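Local coordinates for gram-negative insecticidal protein (Chromobacterium piscinae, PDB 6FBM), which is an insecticidal toxin of the MACPF and beta-tripod families that, like many MACPF proteins, probably acts by forming pores in target membranes, at residues Glu82-Arg85 / Glu86-Gln90; Met158-Met161 / Glu162-Arg166; Asp298-Pro301 / Glu302-Gln306. All blocks are in the same frame, centred on the assembly; numbering follows the deposited sequence.

Each contact illustrates how side chains three to four residues apart line a single helix, partly buried and with its own chemistry. Contact 1, on helix 81-88 about 12 Å from the centre of the chain, faces long strands and joins a salt bridge of a buried arginine and a partly exposed glutamate to a Met-aromatic contact. Contacts 2 and 3 lie farther out, on helices 160-167 and 300-304, and touch each other: Ala160 CB is 3.2 Å from Ala299 CB, and Phe164 packs on Phe303. Contact 2 combines a methionine with an acid-arginine pair at its outer side, whereas contact 3 sets a methionine over a buried phenylalanine. Contacts 1 and 3 approach to about 6 Å (nearest atoms).

Contact 1. Residues Glu82-Arg85 / Glu86-Gln90; sequences EEYR and EKMSQ
Ser89 reaches back one turn to Arg85: its OG donates to the Arg85 carbonyl O over 2.7 Å, and its backbone N adds a weak bond to the same oxygen. The hydroxyl can do this because OG stands beside its own backbone N, with chi1 at -46°, which folds the short side chain back along the helix. A second pair, Tyr84 and Met88, meets through sulfur. Met88 SD sits 5.0 Å from the centroid of the Tyr84 ring, approaching obliquely, with Tyr84 CE2 at 4.1 Å from SD and the phenol OH scarcely closer. On another side, Glu83 and Lys87 run alongside each other. Lys87 CE rests 3.2 Å from Glu83 OE1, but a bend at chi4 (-76°) turns NZ so that it lies 4.3 Å from that oxygen, too far for a salt bridge. Beneath these side chains, Glu86, Lys87 and Met88 donate their backbone N-H groups to the carbonyls of Glu82, Glu83 and Tyr84.

Within the first turn, Arg85 NH1 makes a salt bridge of 2.9 Å to Glu82 OE2 through the syn lone pair of OE2, an atom 28° out of the guanidinium plane, while Glu82 OE1 lies at the edge of the group, in its plane. This pair is gripped from outside: Lys99 also bridges Glu82, Ile311 N binds its other oxygen, and Arg85 reaches Ser307 O, Ser102 OG and Gln309 O. Ser89 OG is likewise bonded to Leu100 N, while the Tyr84 ring meets Phe109 edge-to-face. The result is a short helix joined by i to i+3 and i to i+4 side-chain contacts, its Tyr84-Met88 side packed against both helix 102-108 and strands 64-78 and 120-134 of the antiparallel sheet of the MACPF domain, and its acid-arginine side tied to the chain around Ser307-Ile311.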
loop_
_atom_site.group_PDB
_atom_site.type_symbol
_atom_site.label_atom_id
_atom_site.label_comp_id
_atom_site.label_asym_id
_atom_site.label_seq_id
_atom_site.Cartn_x
_atom_site.Cartn_y
_atom_site.Cartn_z
ATOM N N GLU A 82 41.840 -18.708 19.540
ATOM C CA GLU A 82 42.621 -18.682 18.304
ATOM C C GLU A 82 42.287 -19.857 17.391
ATOM O O GLU A 82 42.385 -19.745 16.169
ATOM C CB GLU A 82 44.131 -18.685 18.584
ATOM C CG GLU A 82 44.650 -17.523 19.425
ATOM C CD GLU A 82 44.180 -16.155 18.961
ATOM O OE1 GLU A 82 43.770 -15.341 19.829
ATOM O OE2 GLU A 82 44.232 -15.892 17.725
ATOM N N GLU A 83 41.910 -20.986 17.975
ATOM C CA GLU A 83 41.521 -22.140 17.184
ATOM C C GLU A 83 40.118 -21.886 16.607
ATOM O O GLU A 83 39.844 -22.235 15.458
ATOM C CB GLU A 83 41.579 -23.423 18.021
ATOM C CG GLU A 83 41.270 -24.701 17.245
ATOM C CD GLU A 83 41.194 -25.910 18.155
ATOM O OE1 GLU A 83 40.055 -26.390 18.428
ATOM O OE2 GLU A 83 42.272 -26.340 18.655
ATOM N N TYR A 84 39.240 -21.283 17.402
ATOM C CA TYR A 84 37.930 -20.861 16.907
ATOM C C TYR A 84 38.056 -19.976 15.668
ATOM O O TYR A 84 37.394 -20.209 14.662
ATOM C CB TYR A 84 37.147 -20.109 17.994
ATOM C CG TYR A 84 35.902 -19.459 17.489
ATOM C CD1 TYR A 84 34.701 -20.155 17.419
ATOM C CD2 TYR A 84 35.921 -18.136 17.049
ATOM C CE1 TYR A 84 33.550 -19.541 16.923
ATOM C CE2 TYR A 84 34.782 -17.518 16.574
ATOM C CZ TYR A 84 33.601 -18.213 16.517
ATOM O OH TYR A 84 32.486 -17.576 16.049
ATOM N N ARG A 85 38.913 -18.967 15.771
ATOM C CA ARG A 85 39.204 -18.070 14.663
ATOM C C ARG A 85 39.683 -18.802 13.423
ATOM O O ARG A 85 39.251 -18.472 12.327
ATOM C CB ARG A 85 40.265 -17.047 15.047
ATOM C CG ARG A 85 39.806 -16.089 16.116
ATOM C CD ARG A 85 40.963 -15.238 16.557
ATOM N NE ARG A 85 41.212 -14.176 15.608
ATOM C CZ ARG A 85 42.264 -13.358 15.624
ATOM N NH1 ARG A 85 43.217 -13.477 16.554
ATOM N NH2 ARG A 85 42.356 -12.405 14.698
ATOM N N GLU A 86 40.581 -19.772 13.592
ATOM C CA GLU A 86 41.069 -20.587 12.463
ATOM C C GLU A 86 39.954 -21.386 11.851
ATOM O O GLU A 86 39.831 -21.431 10.621
ATOM C CB GLU A 86 42.202 -21.533 12.865
ATOM C CG GLU A 86 43.589 -20.887 12.728
ATOM C CD GLU A 86 44.666 -21.542 13.591
ATOM O OE1 GLU A 86 44.311 -22.405 14.421
ATOM O OE2 GLU A 86 45.862 -21.186 13.445
ATOM N N LYS A 87 39.157 -22.028 12.705
ATOM C CA LYS A 87 38.074 -22.885 12.237
ATOM C C LYS A 87 37.082 -22.076 11.408
ATOM O O LYS A 87 36.658 -22.510 10.356
ATOM C CB LYS A 87 37.372 -23.572 13.406
ATOM C CG LYS A 87 38.094 -24.759 14.010
ATOM C CD LYS A 87 37.537 -25.084 15.400
ATOM C CE LYS A 87 38.034 -26.409 15.942
ATOM N NZ LYS A 87 37.351 -27.547 15.290
ATOM N N MET A 88 36.767 -20.883 11.883
ATOM C CA MET A 88 35.867 -19.977 11.193
ATOM C C MET A 88 36.394 -19.511 9.828
ATOM O O MET A 88 35.603 -19.186 8.956
ATOM C CB MET A 88 35.614 -18.757 12.076
ATOM C CG MET A 88 34.394 -17.960 11.697
ATOM S SD MET A 88 34.236 -16.415 12.630
ATOM C CE MET A 88 35.925 -15.843 12.917
ATOM N N SER A 89 37.711 -19.483 9.655
ATOM C CA SER A 89 38.354 -19.052 8.402
ATOM C C SER A 89 38.565 -20.136 7.348
ATOM O O SER A 89 39.040 -19.833 6.250
ATOM C CB SER A 89 39.718 -18.452 8.713
ATOM O OG SER A 89 39.623 -17.551 9.794
ATOM N N GLN A 90 38.217 -21.383 7.668
ATOM C CA GLN A 90 38.465 -22.494 6.756
ATOM C C GLN A 90 37.524 -22.429 5.566
ATOM O O GLN A 90 36.356 -22.057 5.694
ATOM C CB GLN A 90 38.258 -23.886 7.396
ATOM C CG GLN A 90 38.838 -24.176 8.781
ATOM C CD GLN A 90 40.341 -24.311 8.813
ATOM O OE1 GLN A 90 41.055 -23.684 8.013
ATOM N NE2 GLN A 90 40.838 -25.107 9.770
#

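Contact 2. Residues Met158-Met161 / Glu162-Arg166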
loop_
_atom_site.group_PDB
_atom_site.type_symbol
_atom_site.label_atom_id
_atom_site.label_comp_id
_atom_site.label_asym_id
_atom_site.label_seq_id
_atom_site.Cartn_x
_atom_site.Cartn_y
_atom_site.Cartn_z
ATOM N N MET A 158 52.249 1.561 -8.036
ATOM C CA MET A 158 51.160 1.542 -7.056
ATOM C C MET A 158 51.473 0.461 -6.036
ATOM O O MET A 158 51.405 -0.725 -6.364
ATOM C CB MET A 158 49.821 1.242 -7.728
ATOM C CG MET A 158 48.652 1.039 -6.772
ATOM S SD MET A 158 47.826 2.555 -6.288
ATOM C CE MET A 158 48.989 3.304 -5.158
ATOM N N PRO A 159 51.808 0.859 -4.786
ATOM C CA PRO A 159 52.204 -0.206 -3.853
ATOM C C PRO A 159 51.036 -1.093 -3.395
ATOM O O PRO A 159 49.880 -0.638 -3.337
ATOM C CB PRO A 159 52.813 0.559 -2.665
ATOM C CG PRO A 159 53.054 1.959 -3.116
ATOM C CD PRO A 159 52.059 2.203 -4.217
ATOM N N ALA A 160 51.354 -2.348 -3.080
ATOM C CA ALA A 160 50.380 -3.334 -2.607
ATOM C C ALA A 160 49.420 -2.829 -1.519
ATOM O O ALA A 160 48.214 -3.071 -1.592
ATOM C CB ALA A 160 51.106 -4.558 -2.115
ATOM N N MET A 161 49.960 -2.129 -0.520
ATOM C CA MET A 161 49.134 -1.636 0.588
ATOM C C MET A 161 48.006 -0.701 0.139
ATOM O O MET A 161 46.885 -0.787 0.635
ATOM C CB MET A 161 49.994 -0.934 1.664
ATOM C CG MET A 161 50.792 -1.843 2.593
ATOM S SD MET A 161 49.965 -3.314 3.270
ATOM C CE MET A 161 50.528 -4.502 2.019
ATOM N N GLU A 162 48.313 0.197 -0.788
ATOM C CA GLU A 162 47.308 1.122 -1.292
ATOM C C GLU A 162 46.289 0.381 -2.114
ATOM O O GLU A 162 45.087 0.594 -1.947
ATOM C CB GLU A 162 47.926 2.217 -2.160
ATOM C CG GLU A 162 47.974 3.587 -1.503
ATOM C CD GLU A 162 47.374 4.638 -2.410
ATOM O OE1 GLU A 162 48.081 5.592 -2.798
ATOM O OE2 GLU A 162 46.181 4.474 -2.816
ATOM N N LEU A 163 46.789 -0.464 -3.008
ATOM C CA LEU A 163 45.936 -1.273 -3.849
ATOM C C LEU A 163 44.956 -2.021 -2.968
ATOM O O LEU A 163 43.754 -1.963 -3.209
ATOM C CB LEU A 163 46.750 -2.252 -4.695
ATOM C CG LEU A 163 45.975 -3.015 -5.768
ATOM C CD1 LEU A 163 45.522 -2.082 -6.871
ATOM C CD2 LEU A 163 46.855 -4.092 -6.351
ATOM N N PHE A 164 45.476 -2.673 -1.930
ATOM C CA PHE A 164 44.640 -3.434 -1.008
ATOM C C PHE A 164 43.671 -2.573 -0.194
ATOM O O PHE A 164 42.543 -3.009 0.045
ATOM C CB PHE A 164 45.480 -4.321 -0.070
ATOM C CG PHE A 164 46.234 -5.440 -0.757
ATOM C CD1 PHE A 164 45.872 -5.919 -2.019
ATOM C CD2 PHE A 164 47.304 -6.041 -0.108
ATOM C CE1 PHE A 164 46.585 -6.949 -2.622
ATOM C CE2 PHE A 164 48.001 -7.077 -0.703
ATOM C CZ PHE A 164 47.645 -7.531 -1.959
ATOM N N LYS A 165 44.093 -1.383 0.224
ATOM C CA LYS A 165 43.169 -0.443 0.886
ATOM C C LYS A 165 42.046 0.001 -0.064
ATOM O O LYS A 165 40.865 -0.046 0.301
ATOM C CB LYS A 165 43.928 0.762 1.470
ATOM C CG LYS A 165 43.052 1.834 2.124
ATOM C CD LYS A 165 42.890 3.078 1.266
ATOM C CE LYS A 165 42.491 4.278 2.139
ATOM N NZ LYS A 165 43.549 4.800 3.050
ATOM N N ARG A 166 42.412 0.404 -1.279
ATOM C CA ARG A 166 41.442 0.892 -2.270
ATOM C C ARG A 166 40.420 -0.165 -2.706
ATOM O O ARG A 166 39.232 0.126 -2.800
ATOM C CB ARG A 166 42.137 1.405 -3.520
ATOM C CG ARG A 166 42.840 2.742 -3.404
ATOM C CD ARG A 166 43.629 3.034 -4.674
ATOM N NE ARG A 166 43.080 4.145 -5.484
ATOM C CZ ARG A 166 43.706 5.276 -5.814
ATOM N NH1 ARG A 166 44.976 5.465 -5.521
ATOM N NH2 ARG A 166 43.067 6.185 -6.537
#
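Turns at chi2 (86°) and chi3 (-74°) bend the Met158 side chain until its methyl lies across Glu162, the two side chains meeting at about a right angle. Met158 CE is then 3.4 Å from Glu162 CB and equally near Glu162 OE1, so the methyl sits against the acid from CB to the carboxylate, every side-chain atom of Glu162 within 3.8 Å of Met158 CE. Beyond it, Glu162 OE2 takes a weak bond of 3.1 Å from Arg166 NH1, part of a salt bridge one turn apart, and Met158 SD approaches that guanidinium obliquely.

Pro159 occupies the N-cap position. Its carbonyl O receives a nearly straight bond from Leu163 N (178° at the hydrogen) and a weak one from Glu162 N, which together start the helix. In the next turn Phe164 N binds Ala160 O, and that oxygen also lies over one face of the Phe164 ring, 3.2 Å from Phe164 CG. Two apolar groups approach the ring from the same side as that oxygen: Ala160 CB is 4.2 Å from Phe164 CE2, and Met161 CE, obliquely, is as far from Phe164 CD2.

The helix 160-167 is thus wedged among its neighbours: Leu163 packs against both helix 147-154 and helix 290-298, Arg292 of the latter binds Met158 O, and Ala160 and Met161 cover Ala299 where the chain leads into helix 300-304.

Contact 3. Residues Asp298-Pro301 / Glu302-Gln306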
loop_
_atom_site.group_PDB
_atom_site.type_symbol
_atom_site.label_atom_id
_atom_site.label_comp_id
_atom_site.label_asym_id
_atom_site.label_seq_id
_atom_site.Cartn_x
_atom_site.Cartn_y
_atom_site.Cartn_z
ATOM N N ASP A 298 53.033 -11.339 -2.205
ATOM C CA ASP A 298 54.064 -11.265 -1.149
ATOM C C ASP A 298 53.728 -10.239 -0.083
ATOM O O ASP A 298 54.139 -10.380 1.076
ATOM C CB ASP A 298 55.435 -10.893 -1.724
ATOM C CG ASP A 298 56.069 -12.015 -2.520
ATOM O OD1 ASP A 298 55.677 -13.172 -2.331
ATOM O OD2 ASP A 298 56.983 -11.745 -3.322
ATOM N N ALA A 299 52.993 -9.203 -0.474
ATOM C CA ALA A 299 52.624 -8.156 0.449
ATOM C C ALA A 299 51.431 -8.528 1.351
ATOM O O ALA A 299 51.117 -7.797 2.316
ATOM C CB ALA A 299 52.339 -6.890 -0.322
ATOM N N PHE A 300 50.769 -9.657 1.070
ATOM C CA PHE A 300 49.580 -10.011 1.845
ATOM C C PHE A 300 49.875 -10.253 3.333
ATOM O O PHE A 300 49.126 -9.775 4.169
ATOM C CB PHE A 300 48.831 -11.176 1.215
ATOM C CG PHE A 300 47.475 -11.427 1.811
ATOM C CD1 PHE A 300 46.504 -10.434 1.807
ATOM C CD2 PHE A 300 47.158 -12.672 2.349
ATOM C CE1 PHE A 300 45.249 -10.673 2.346
ATOM C CE2 PHE A 300 45.909 -12.913 2.871
ATOM C CZ PHE A 300 44.951 -11.914 2.885
ATOM N N PRO A 301 50.980 -10.959 3.671
ATOM C CA PRO A 301 51.301 -11.096 5.094
ATOM C C PRO A 301 51.372 -9.805 5.872
ATOM O O PRO A 301 50.863 -9.753 7.007
ATOM C CB PRO A 301 52.655 -11.793 5.083
ATOM C CG PRO A 301 52.627 -12.629 3.844
ATOM C CD PRO A 301 51.774 -11.902 2.850
ATOM N N GLU A 302 51.977 -8.764 5.301
ATOM C CA GLU A 302 52.058 -7.483 6.037
ATOM C C GLU A 302 50.711 -6.778 6.086
ATOM O O GLU A 302 50.376 -6.200 7.120
ATOM C CB GLU A 302 53.213 -6.547 5.584
ATOM C CG GLU A 302 53.120 -5.954 4.180
ATOM C CD GLU A 302 53.797 -4.592 4.020
ATOM O OE1 GLU A 302 53.724 -3.764 4.954
ATOM O OE2 GLU A 302 54.349 -4.341 2.916
ATOM N N PHE A 303 49.915 -6.857 5.017
ATOM C CA PHE A 303 48.539 -6.356 5.077
ATOM C C PHE A 303 47.772 -6.978 6.254
ATOM O O PHE A 303 47.040 -6.283 6.953
ATOM C CB PHE A 303 47.784 -6.620 3.755
ATOM C CG PHE A 303 46.356 -6.164 3.776
ATOM C CD1 PHE A 303 46.024 -4.840 3.527
ATOM C CD2 PHE A 303 45.339 -7.058 4.067
ATOM C CE1 PHE A 303 44.697 -4.418 3.565
ATOM C CE2 PHE A 303 44.005 -6.649 4.119
ATOM C CZ PHE A 303 43.682 -5.327 3.836
ATOM N N MET A 304 47.972 -8.282 6.457
ATOM C CA MET A 304 47.271 -9.072 7.478
ATOM C C MET A 304 47.888 -9.060 8.870
ATOM O O MET A 304 47.265 -9.557 9.802
ATOM C CB MET A 304 47.166 -10.537 7.009
ATOM C CG MET A 304 46.386 -10.753 5.715
ATOM S SD MET A 304 44.665 -10.254 5.898
ATOM C CE MET A 304 43.983 -11.624 6.861
ATOM N N LYS A 305 49.083 -8.492 9.017
ATOM C CA LYS A 305 49.853 -8.544 10.274
ATOM C C LYS A 305 49.019 -8.120 11.477
ATOM O O LYS A 305 48.845 -8.912 12.400
ATOM C CB LYS A 305 51.115 -7.661 10.178
ATOM C CG LYS A 305 52.165 -7.928 11.237
ATOM C CD LYS A 305 52.998 -6.690 11.591
ATOM C CE LYS A 305 53.736 -6.909 12.918
ATOM N NZ LYS A 305 55.015 -6.162 13.069
ATOM N N GLN A 306 48.475 -6.897 11.457
ATOM C CA GLN A 306 47.636 -6.402 12.551
ATOM C C GLN A 306 46.497 -7.377 12.908
ATOM O O GLN A 306 46.227 -7.614 14.092
ATOM C CB GLN A 306 47.070 -5.008 12.201
ATOM C CG GLN A 306 46.310 -4.306 13.344
ATOM C CD GLN A 306 45.566 -3.030 12.952
ATOM O OE1 GLN A 306 45.935 -2.323 12.009
ATOM N NE2 GLN A 306 44.509 -2.716 13.705
HETATM O O HOH W 1 54.344 -9.097 3.684
#
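Phe300 and Met304, one turn apart, form a Met-aromatic contact on the short helix 300-304. With its CG anti to the backbone N (chi1 -169°), the Phe300 ring comes back within reach of the next turn. Met304 CG then covers one face in a CH-pi contact, 3.5 Å from the ring centroid, while its sulfur approaches obliquely, with SD 3.5 Å from Phe300 CZ. Phe303 adds a looser apolar touch, its CD2 4.0 Å from Phe300 CE1. Tyr98, Tyr170 and Trp284 all meet the Phe300 ring edge-to-face, so this residue is buried in an aromatic cluster.

Glu302 behaves differently. Its CG takes the crowded position between the backbone N and the carbonyl carbon (chi1 67°), which places it 3.3 Å from Ala299 O, while the chain beyond stays extended and its side chain also touches Met161 of helix 160-167. Pro301 packs its ring on Tyr98, and its O lies 3.0 Å from Lys305 N at an angle too poor for a hydrogen bond. Phe303 N donates to Ala299 O and Met304 N to Phe300 O, and at the opening turn a bridging water donates to Asp298 O and accepts from Glu302 N, 2.9 Å from each.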